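Local coordinates for protein peptidase M3B, oligoendopeptidase F (Enterococcus faecium, PDB 2QR4) that probably cleaves peptide bonds within oligopeptides, as a zinc metallopeptidase of the M3 family, at residues N242-S247 and D540-V545; S513-K518 and A549-T554; Q441-E446 and Y500-Y505. One frame throughout, in Å; residues are numbered along the deposited sequence.

Contact 1 opens first along the chain, at 242-247, the link from helix 234-240 into the start of helix 246-258, and closes a long, largely helical loop only at 540-545, where helix 542-548 begins. Contact 3 lies wholly within that loop, tying helix 418-454 to the entry of helix 503-520 across 441-446 and 500-505. Contact 2 opens after it, further along helix 503-520, and closes at 549-554, beyond the end of contact 1, so contacts 1 and 2 cross. I244 of contact 1 packs against F503 and Q504 of contact 3, and S247 meets T554 of contact 2. Helix 503-520 is shared by contacts 2 and 3, whose nearest atoms are about 6 Å apart.

Contact 1 (N242-S247 and D540-V545); sequences NHIPES and DYPVEV
D540 and Y541 hold the H243 imidazole at its edge and over one face, where the Schellman motif that ends helix 234-240 meets the start of helix 542-548. H243 is the C-prime residue of that motif, with a positive phi of 55°. D540 contributes its backbone: H243 ND1 donates to D540 O over 3.0 Å in a fairly straight bond (163°) that lies near the imidazole plane and so restrains the rotation of the ring. Y541, the N-cap residue, lays its phenol against the imidazole in an offset stack, ring centroids 4.0 Å apart and planes at 14°, with CE1 above the middle of the smaller ring. The hydroxyl of Y541 also makes a weak hydrogen bond to Q122 of helix 117-124. P542 places CD 3.6 Å from N242 O, and its CG lies against I244 CG1. V543 reaches out with its CG1 methyl, which abuts the P245 ring at CD, 4.0 Å away, and also touches I244. E544 bends at chi2 and carries OE1 back toward the helix start, to a water 2.6 Å away. That water is also near H243 O, and it accepts from V543 N at 3.0 Å.

Contact 2 (S513-K518 and A549-T554); sequences SALAKK and AGVDMT
V551 fits its CG2 methyl between A514 and L515 of helix 503-520, 3.9 Å from A514 CB and 4.0 Å from L515 CD2. Its first torsion, -175°, sends CG1 anti to the backbone N and leaves CG2, anti to the carbonyl carbon, to make the contact. L515 meets it mainly through CD2: CG lies beside its own backbone N, while an extended chi2 runs CD1 straight on and leaves CD2 as the side branch that meets V551; the two side chains cross obliquely. L515 CG comes equally near, 4.0 Å from V551 CG2, so the stem of the branch takes part too. CD2 also reaches back to A549, lying 4.1 Å from A549 CB and 3.6 Å from A549 O, so one leucine branch touches both ends of the turn A549-V551. That turn is a Schellman motif closing helix 542-548, in which G550 takes the positive phi of 100°. K518, one helical turn after A514, approaches G550. With CG beside the backbone N, its chain runs straight out to CE, and the turn at chi4 (52°) swings only NZ aside. CE lies 3.4 Å from G550 O and NZ slightly farther, at 3.7 Å from the same oxygen. The CE methylene of the lysine thus lies against the glycine backbone, where G550 presents no side chain. The contact is buried between several helices. I398 of helix 394-414 and M546 of helix 542-548 pack on L515, and Y558 of helix 557-579 on V551. Selenomethionine M553 extends the apolar cluster onto T507 and A511, earlier on helix 503-520.

Contact 3 (Q441-E446 and Y500-Y505); sequences QFAEFE and YYVFQY
A443 and F503 meet methyl to methylene, A443 CB against F503 CB at 3.6 Å, at the centre of a close approach between helix 418-454 and the chain entering helix 503-520. The small alanine lets the two backbones come within 5.2 Å, measured from A443 CA to F503 CA. F503 CG sits between its backbone N and carbonyl carbon (chi1 81°), which carries the ring away from 441-446 and leaves CB to do the touching. Beside this pair V502 CG2 lies 4.0 Å from F442 CB and against A443 as well; the F442 ring leads away from 500-505. Toward the polar side the same V502 methyl borders the carboxylate of E446. That side chain is stretched out, CG anti to the backbone N, and crosses to the turn at Y500, with its CG over the rim of one face of the Y500 ring. Y500 N donates to E446 OE2 over 2.8 Å, the N-H approaching from above the carboxylate plane. E446 OE1 accepts a hydrogen bond from each of two waters: one, at 2.8 Å from OE1, accepts in turn from Y501 N, while the other is held weakly by F503 N. One buried carboxylate thereby serves three backbone N-H groups, two of them through water. Around the contact, Y468 of helix 461-476 packs on F442. The hydroxyl of Y249 of helix 246-258 hydrogen-bonds to A443 O and its ring comes against F503, while R235, S238 and L239 of helix 234-240 lie on Y500.

Contact 1 (N242-S247 and D540-V545)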
loop_
_atom_site.group_PDB
_atom_site.type_symbol
_atom_site.label_atom_id
_atom_site.label_comp_id
_atom_site.label_asym_id
_atom_site.label_seq_id
_atom_site.Cartn_x
_atom_site.Cartn_y
_atom_site.Cartn_z
ATOM N N ASN A 242 10.205 -21.989 9.959
ATOM C CA ASN A 242 10.231 -22.419 11.364
ATOM C C ASN A 242 10.112 -23.942 11.469
ATOM O O ASN A 242 9.886 -24.490 12.552
ATOM C CB ASN A 242 9.077 -21.803 12.140
ATOM C CG ASN A 242 9.360 -20.389 12.581
ATOM O OD1 ASN A 242 8.914 -19.424 11.950
ATOM N ND2 ASN A 242 10.108 -20.255 13.672
ATOM N N HIS A 243 10.239 -24.620 10.331
ATOM C CA HIS A 243 10.150 -26.083 10.267
ATOM C C HIS A 243 8.849 -26.611 10.868
ATOM O O HIS A 243 8.803 -27.702 11.437
ATOM C CB HIS A 243 11.382 -26.734 10.904
ATOM C CG HIS A 243 12.668 -26.096 10.479
ATOM N ND1 HIS A 243 13.249 -25.057 11.176
ATOM C CD2 HIS A 243 13.461 -26.319 9.405
ATOM C CE1 HIS A 243 14.351 -24.676 10.556
ATOM N NE2 HIS A 243 14.503 -25.428 9.480
ATOM N N ILE A 244 7.788 -25.827 10.720
ATOM C CA ILE A 244 6.458 -26.272 11.101
ATOM C C ILE A 244 5.809 -26.911 9.886
ATOM O O ILE A 244 5.640 -26.267 8.867
ATOM C CB ILE A 244 5.599 -25.102 11.583
ATOM C CG1 ILE A 244 6.298 -24.400 12.751
ATOM C CG2 ILE A 244 4.206 -25.590 11.980
ATOM C CD1 ILE A 244 5.570 -23.176 13.265
ATOM N N PRO A 245 5.487 -28.204 9.976
ATOM C CA PRO A 245 4.778 -28.841 8.872
ATOM C C PRO A 245 3.380 -28.239 8.752
ATOM O O PRO A 245 2.782 -27.876 9.764
ATOM C CB PRO A 245 4.663 -30.311 9.316
ATOM C CG PRO A 245 5.574 -30.466 10.499
ATOM C CD PRO A 245 5.769 -29.121 11.099
ATOM N N GLU A 246 2.865 -28.130 7.530
ATOM C CA GLU A 246 1.515 -27.613 7.305
ATOM C C GLU A 246 0.454 -28.411 8.082
ATOM O O GLU A 246 -0.599 -27.884 8.441
ATOM C CB GLU A 246 1.176 -27.621 5.810
ATOM C CG GLU A 246 1.894 -26.551 4.994
ATOM C CD GLU A 246 1.173 -26.251 3.688
ATOM O OE1 GLU A 246 0.371 -25.290 3.652
ATOM O OE2 GLU A 246 1.383 -26.985 2.701
ATOM N N SER A 247 0.738 -29.682 8.349
ATOM C CA SER A 247 -0.204 -30.525 9.053
ATOM C C SER A 247 -0.554 -30.015 10.457
ATOM O O SER A 247 -1.633 -30.307 10.941
ATOM C CB SER A 247 0.346 -31.933 9.166
ATOM O OG SER A 247 1.468 -31.928 10.023
ATOM N N ASP A 540 14.406 -22.831 16.680
ATOM C CA ASP A 540 13.840 -22.802 15.336
ATOM C C ASP A 540 13.032 -24.068 15.068
ATOM O O ASP A 540 12.500 -24.255 13.973
ATOM C CB ASP A 540 14.957 -22.678 14.291
ATOM C CG ASP A 540 15.381 -21.234 14.043
ATOM O OD1 ASP A 540 14.499 -20.361 13.895
ATOM O OD2 ASP A 540 16.602 -20.974 13.976
ATOM N N TYR A 541 12.949 -24.940 16.067
ATOM C CA TYR A 541 12.294 -26.231 15.892
ATOM C C TYR A 541 11.253 -26.518 16.980
ATOM O O TYR A 541 11.356 -27.519 17.692
ATOM C CB TYR A 541 13.338 -27.348 15.838
ATOM C CG TYR A 541 14.215 -27.318 14.604
ATOM C CD1 TYR A 541 13.858 -28.015 13.452
ATOM C CD2 TYR A 541 15.407 -26.597 14.593
ATOM C CE1 TYR A 541 14.661 -27.987 12.322
ATOM C CE2 TYR A 541 16.221 -26.566 13.471
ATOM C CZ TYR A 541 15.843 -27.260 12.337
ATOM O OH TYR A 541 16.653 -27.223 11.222
ATOM N N PRO A 542 10.225 -25.655 17.082
ATOM C CA PRO A 542 9.220 -25.748 18.141
ATOM C C PRO A 542 8.487 -27.083 18.171
ATOM O O PRO A 542 8.169 -27.569 19.256
ATOM C CB PRO A 542 8.239 -24.620 17.803
ATOM C CG PRO A 542 8.479 -24.318 16.358
ATOM C CD PRO A 542 9.940 -24.539 16.162
ATOM N N VAL A 543 8.222 -27.688 17.013
ATOM C CA VAL A 543 7.504 -28.957 17.056
ATOM C C VAL A 543 8.332 -30.174 17.482
ATOM O O VAL A 543 7.781 -31.102 18.069
ATOM C CB VAL A 543 6.521 -29.214 15.848
ATOM C CG1 VAL A 543 6.447 -28.034 14.880
ATOM C CG2 VAL A 543 6.775 -30.561 15.163
ATOM N N GLU A 544 9.643 -30.170 17.245
ATOM C CA GLU A 544 10.473 -31.263 17.779
ATOM C C GLU A 544 10.776 -31.052 19.251
ATOM O O GLU A 544 10.879 -32.010 20.008
ATOM C CB GLU A 544 11.762 -31.490 16.979
ATOM C CG GLU A 544 12.104 -30.368 16.028
ATOM C CD GLU A 544 11.343 -30.462 14.717
ATOM O OE1 GLU A 544 10.879 -29.415 14.223
ATOM O OE2 GLU A 544 11.210 -31.586 14.182
ATOM N N VAL A 545 10.925 -29.796 19.656
ATOM C CA VAL A 545 11.023 -29.489 21.070
ATOM C C VAL A 545 9.779 -30.050 21.770
ATOM O O VAL A 545 9.887 -30.840 22.708
ATOM C CB VAL A 545 11.160 -27.976 21.307
ATOM C CG1 VAL A 545 10.688 -27.595 22.708
ATOM C CG2 VAL A 545 12.596 -27.546 21.087
HETATM O O HOH W 1 9.518 -27.185 14.407
#

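Contact 2 (S513-K518 and A549-T554)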
loop_
_atom_site.group_PDB
_atom_site.type_symbol
_atom_site.label_atom_id
_atom_site.label_comp_id
_atom_site.label_asym_id
_atom_site.label_seq_id
_atom_site.Cartn_x
_atom_site.Cartn_y
_atom_site.Cartn_z
ATOM N N SER A 513 -1.873 -27.059 27.661
ATOM C CA SER A 513 -2.867 -27.937 28.286
ATOM C C SER A 513 -2.419 -29.396 28.394
ATOM O O SER A 513 -2.617 -30.028 29.426
ATOM C CB SER A 513 -4.215 -27.853 27.571
ATOM O OG SER A 513 -5.126 -28.774 28.149
ATOM N N ALA A 514 -1.810 -29.916 27.330
ATOM C CA ALA A 514 -1.268 -31.284 27.319
ATOM C C ALA A 514 -0.108 -31.463 28.297
ATOM O O ALA A 514 0.064 -32.532 28.895
ATOM C CB ALA A 514 -0.812 -31.663 25.913
ATOM N N LEU A 515 0.698 -30.420 28.444
ATOM C CA LEU A 515 1.830 -30.466 29.354
ATOM C C LEU A 515 1.422 -30.402 30.831
ATOM O O LEU A 515 2.021 -31.070 31.663
ATOM C CB LEU A 515 2.830 -29.360 29.012
ATOM C CG LEU A 515 3.685 -29.637 27.779
ATOM C CD1 LEU A 515 4.544 -28.432 27.454
ATOM C CD2 LEU A 515 4.560 -30.899 28.007
ATOM N N ALA A 516 0.411 -29.605 31.161
ATOM C CA ALA A 516 -0.057 -29.529 32.547
ATOM C C ALA A 516 -0.721 -30.838 32.962
ATOM O O ALA A 516 -0.587 -31.277 34.115
ATOM C CB ALA A 516 -1.019 -28.366 32.746
ATOM N N LYS A 517 -1.429 -31.453 32.016
ATOM C CA LYS A 517 -2.150 -32.698 32.276
ATOM C C LYS A 517 -1.189 -33.869 32.484
ATOM O O LYS A 517 -1.464 -34.762 33.278
ATOM C CB LYS A 517 -3.155 -32.988 31.160
ATOM C CG LYS A 517 -4.255 -33.988 31.534
ATOM C CD LYS A 517 -3.900 -35.413 31.112
ATOM C CE LYS A 517 -3.770 -35.527 29.597
ATOM N NZ LYS A 517 -3.848 -36.937 29.129
ATOM N N LYS A 518 -0.051 -33.853 31.798
ATOM C CA LYS A 518 0.975 -34.874 32.027
ATOM C C LYS A 518 1.648 -34.686 33.376
ATOM O O LYS A 518 2.027 -35.667 34.034
ATOM C CB LYS A 518 2.040 -34.864 30.923
ATOM C CG LYS A 518 1.592 -35.509 29.633
ATOM C CD LYS A 518 2.686 -35.496 28.579
ATOM C CE LYS A 518 2.156 -36.064 27.263
ATOM N NZ LYS A 518 0.880 -35.394 26.834
ATOM N N ALA A 549 9.044 -33.234 24.450
ATOM C CA ALA A 549 8.362 -33.037 25.726
ATOM C C ALA A 549 7.075 -33.852 25.816
ATOM O O ALA A 549 6.354 -33.763 26.808
ATOM C CB ALA A 549 8.079 -31.561 25.964
ATOM N N GLY A 550 6.788 -34.637 24.777
ATOM C CA GLY A 550 5.641 -35.548 24.789
ATOM C C GLY A 550 4.382 -35.087 24.066
ATOM O O GLY A 550 3.368 -35.783 24.090
ATOM N N VAL A 551 4.442 -33.924 23.417
ATOM C CA VAL A 551 3.304 -33.397 22.663
ATOM C C VAL A 551 3.563 -33.406 21.159
ATOM O O VAL A 551 4.353 -32.614 20.656
ATOM C CB VAL A 551 3.000 -31.960 23.069
ATOM C CG1 VAL A 551 1.731 -31.463 22.372
ATOM C CG2 VAL A 551 2.859 -31.869 24.572
ATOM N N ASP A 552 2.893 -34.299 20.441
ATOM C CA ASP A 552 3.047 -34.356 18.999
ATOM C C ASP A 552 1.981 -33.491 18.348
ATOM O O ASP A 552 0.812 -33.872 18.292
ATOM C CB ASP A 552 2.958 -35.796 18.485
ATOM C CG ASP A 552 3.263 -35.905 16.992
ATOM O OD1 ASP A 552 3.197 -34.869 16.285
ATOM O OD2 ASP A 552 3.569 -37.024 16.522
HETATM N N MSE A 553 2.402 -32.335 17.845
HETATM C CA MSE A 553 1.491 -31.324 17.323
HETATM C C MSE A 553 0.980 -31.602 15.909
HETATM O O MSE A 553 0.124 -30.875 15.392
HETATM C CB MSE A 553 2.147 -29.951 17.402
HETATM C CG MSE A 553 2.138 -29.362 18.803
HETATM SE SE MSE A 553 3.014 -27.620 18.810
HETATM C CE MSE A 553 2.032 -26.721 20.223
ATOM N N THR A 554 1.509 -32.651 15.289
ATOM C CA THR A 554 1.053 -33.071 13.973
ATOM C C THR A 554 -0.228 -33.881 14.115
ATOM O O THR A 554 -0.957 -34.078 13.138
ATOM C CB THR A 554 2.095 -33.954 13.261
ATOM O OG1 THR A 554 2.368 -35.102 14.063
ATOM C CG2 THR A 554 3.397 -33.203 13.036
#

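Contact 3 (Q441-E446 and Y500-Y505)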
loop_
_atom_site.group_PDB
_atom_site.type_symbol
_atom_site.label_atom_id
_atom_site.label_comp_id
_atom_site.label_asym_id
_atom_site.label_seq_id
_atom_site.Cartn_x
_atom_site.Cartn_y
_atom_site.Cartn_z
ATOM N N GLN A 441 -10.337 -19.168 14.524
ATOM C CA GLN A 441 -11.231 -18.509 13.579
ATOM C C GLN A 441 -10.405 -17.594 12.665
ATOM O O GLN A 441 -10.529 -17.645 11.434
ATOM C CB GLN A 441 -12.290 -17.683 14.324
ATOM C CG GLN A 441 -13.416 -17.096 13.421
ATOM C CD GLN A 441 -14.376 -16.186 14.191
ATOM O OE1 GLN A 441 -14.390 -16.173 15.421
ATOM N NE2 GLN A 441 -15.160 -15.405 13.469
ATOM N N PHE A 442 -9.560 -16.772 13.289
ATOM C CA PHE A 442 -8.688 -15.854 12.579
ATOM C C PHE A 442 -7.748 -16.641 11.676
ATOM O O PHE A 442 -7.535 -16.259 10.529
ATOM C CB PHE A 442 -7.878 -14.974 13.557
ATOM C CG PHE A 442 -8.716 -13.979 14.347
ATOM C CD1 PHE A 442 -10.003 -13.651 13.950
ATOM C CD2 PHE A 442 -8.184 -13.334 15.459
ATOM C CE1 PHE A 442 -10.763 -12.733 14.667
ATOM C CE2 PHE A 442 -8.932 -12.407 16.182
ATOM C CZ PHE A 442 -10.232 -12.105 15.783
ATOM N N ALA A 443 -7.194 -17.746 12.187
ATOM C CA ALA A 443 -6.233 -18.523 11.410
ATOM C C ALA A 443 -6.885 -19.119 10.182
ATOM O O ALA A 443 -6.261 -19.214 9.117
ATOM C CB ALA A 443 -5.567 -19.616 12.252
ATOM N N GLU A 444 -8.142 -19.521 10.341
ATOM C CA GLU A 444 -8.917 -20.086 9.245
ATOM C C GLU A 444 -9.206 -19.020 8.188
ATOM O O GLU A 444 -9.086 -19.285 6.990
ATOM C CB GLU A 444 -10.218 -20.726 9.756
ATOM C CG GLU A 444 -10.975 -21.546 8.683
ATOM C CD GLU A 444 -12.164 -22.351 9.242
ATOM O OE1 GLU A 444 -12.323 -22.471 10.476
ATOM O OE2 GLU A 444 -12.945 -22.882 8.436
ATOM N N PHE A 445 -9.561 -17.813 8.629
ATOM C CA PHE A 445 -9.821 -16.726 7.695
ATOM C C PHE A 445 -8.537 -16.303 6.998
ATOM O O PHE A 445 -8.521 -16.066 5.788
ATOM C CB PHE A 445 -10.474 -15.534 8.386
ATOM C CG PHE A 445 -11.137 -14.576 7.436
ATOM C CD1 PHE A 445 -12.243 -14.968 6.698
ATOM C CD2 PHE A 445 -10.644 -13.281 7.270
ATOM C CE1 PHE A 445 -12.851 -14.091 5.809
ATOM C CE2 PHE A 445 -11.249 -12.394 6.391
ATOM C CZ PHE A 445 -12.353 -12.797 5.658
ATOM N N GLU A 446 -7.447 -16.222 7.744
ATOM C CA GLU A 446 -6.179 -15.848 7.120
ATOM C C GLU A 446 -5.844 -16.787 5.976
ATOM O O GLU A 446 -5.495 -16.346 4.882
ATOM C CB GLU A 446 -5.037 -15.805 8.126
ATOM C CG GLU A 446 -3.696 -15.448 7.508
ATOM C CD GLU A 446 -2.625 -15.099 8.553
ATOM O OE1 GLU A 446 -2.758 -15.516 9.724
ATOM O OE2 GLU A 446 -1.642 -14.408 8.196
ATOM N N TYR A 500 0.819 -15.523 8.828
ATOM C CA TYR A 500 0.473 -16.791 9.439
ATOM C C TYR A 500 1.031 -16.890 10.856
ATOM O O TYR A 500 1.751 -17.821 11.206
ATOM C CB TYR A 500 0.986 -17.930 8.576
ATOM C CG TYR A 500 0.111 -18.194 7.382
ATOM C CD1 TYR A 500 -1.067 -18.921 7.510
ATOM C CD2 TYR A 500 0.457 -17.727 6.128
ATOM C CE1 TYR A 500 -1.867 -19.169 6.424
ATOM C CE2 TYR A 500 -0.340 -17.981 5.031
ATOM C CZ TYR A 500 -1.501 -18.704 5.185
ATOM O OH TYR A 500 -2.299 -18.975 4.093
ATOM N N TYR A 501 0.655 -15.921 11.672
ATOM C CA TYR A 501 1.144 -15.815 13.026
ATOM C C TYR A 501 0.127 -16.311 14.054
ATOM O O TYR A 501 0.491 -17.062 14.963
ATOM C CB TYR A 501 1.487 -14.363 13.291
ATOM C CG TYR A 501 2.073 -14.042 14.631
ATOM C CD1 TYR A 501 3.436 -14.115 14.837
ATOM C CD2 TYR A 501 1.270 -13.589 15.668
ATOM C CE1 TYR A 501 3.995 -13.779 16.048
ATOM C CE2 TYR A 501 1.809 -13.246 16.887
ATOM C CZ TYR A 501 3.180 -13.342 17.074
ATOM O OH TYR A 501 3.750 -13.006 18.283
ATOM N N VAL A 502 -1.140 -15.918 13.903
ATOM C CA VAL A 502 -2.146 -16.171 14.957
ATOM C C VAL A 502 -2.409 -17.624 15.360
ATOM O O VAL A 502 -2.756 -17.867 16.508
ATOM C CB VAL A 502 -3.523 -15.538 14.648
ATOM C CG1 VAL A 502 -3.469 -14.053 14.806
ATOM C CG2 VAL A 502 -3.997 -15.943 13.267
ATOM N N PHE A 503 -2.270 -18.580 14.442
ATOM C CA PHE A 503 -2.596 -19.968 14.785
ATOM C C PHE A 503 -1.738 -20.457 15.927
ATOM O O PHE A 503 -2.110 -21.389 16.638
ATOM C CB PHE A 503 -2.449 -20.916 13.596
ATOM C CG PHE A 503 -1.036 -21.363 13.323
ATOM C CD1 PHE A 503 -0.632 -22.659 13.634
ATOM C CD2 PHE A 503 -0.118 -20.505 12.706
ATOM C CE1 PHE A 503 0.682 -23.088 13.360
ATOM C CE2 PHE A 503 1.187 -20.914 12.426
ATOM C CZ PHE A 503 1.598 -22.203 12.758
ATOM N N GLN A 504 -0.585 -19.829 16.107
ATOM C CA GLN A 504 0.318 -20.278 17.155
ATOM C C GLN A 504 -0.237 -20.055 18.557
ATOM O O GLN A 504 0.159 -20.748 19.494
ATOM C CB GLN A 504 1.705 -19.662 16.981
ATOM C CG GLN A 504 2.468 -20.348 15.859
ATOM C CD GLN A 504 3.715 -19.611 15.432
ATOM O OE1 GLN A 504 3.645 -18.531 14.839
ATOM N NE2 GLN A 504 4.871 -20.207 15.712
ATOM N N TYR A 505 -1.162 -19.111 18.704
ATOM C CA TYR A 505 -1.794 -18.919 20.003
ATOM C C TYR A 505 -2.554 -20.183 20.398
ATOM O O TYR A 505 -2.508 -20.597 21.535
ATOM C CB TYR A 505 -2.758 -17.732 19.999
ATOM C CG TYR A 505 -2.106 -16.374 19.889
ATOM C CD1 TYR A 505 -1.219 -15.915 20.846
ATOM C CD2 TYR A 505 -2.417 -15.535 18.839
ATOM C CE1 TYR A 505 -0.637 -14.653 20.735
ATOM C CE2 TYR A 505 -1.855 -14.291 18.726
ATOM C CZ TYR A 505 -0.976 -13.849 19.657
ATOM O OH TYR A 505 -0.437 -12.597 19.469
HETATM O O HOH W 2 -2.388 -18.135 11.155
HETATM O O HOH W 3 -1.344 -14.076 11.633
#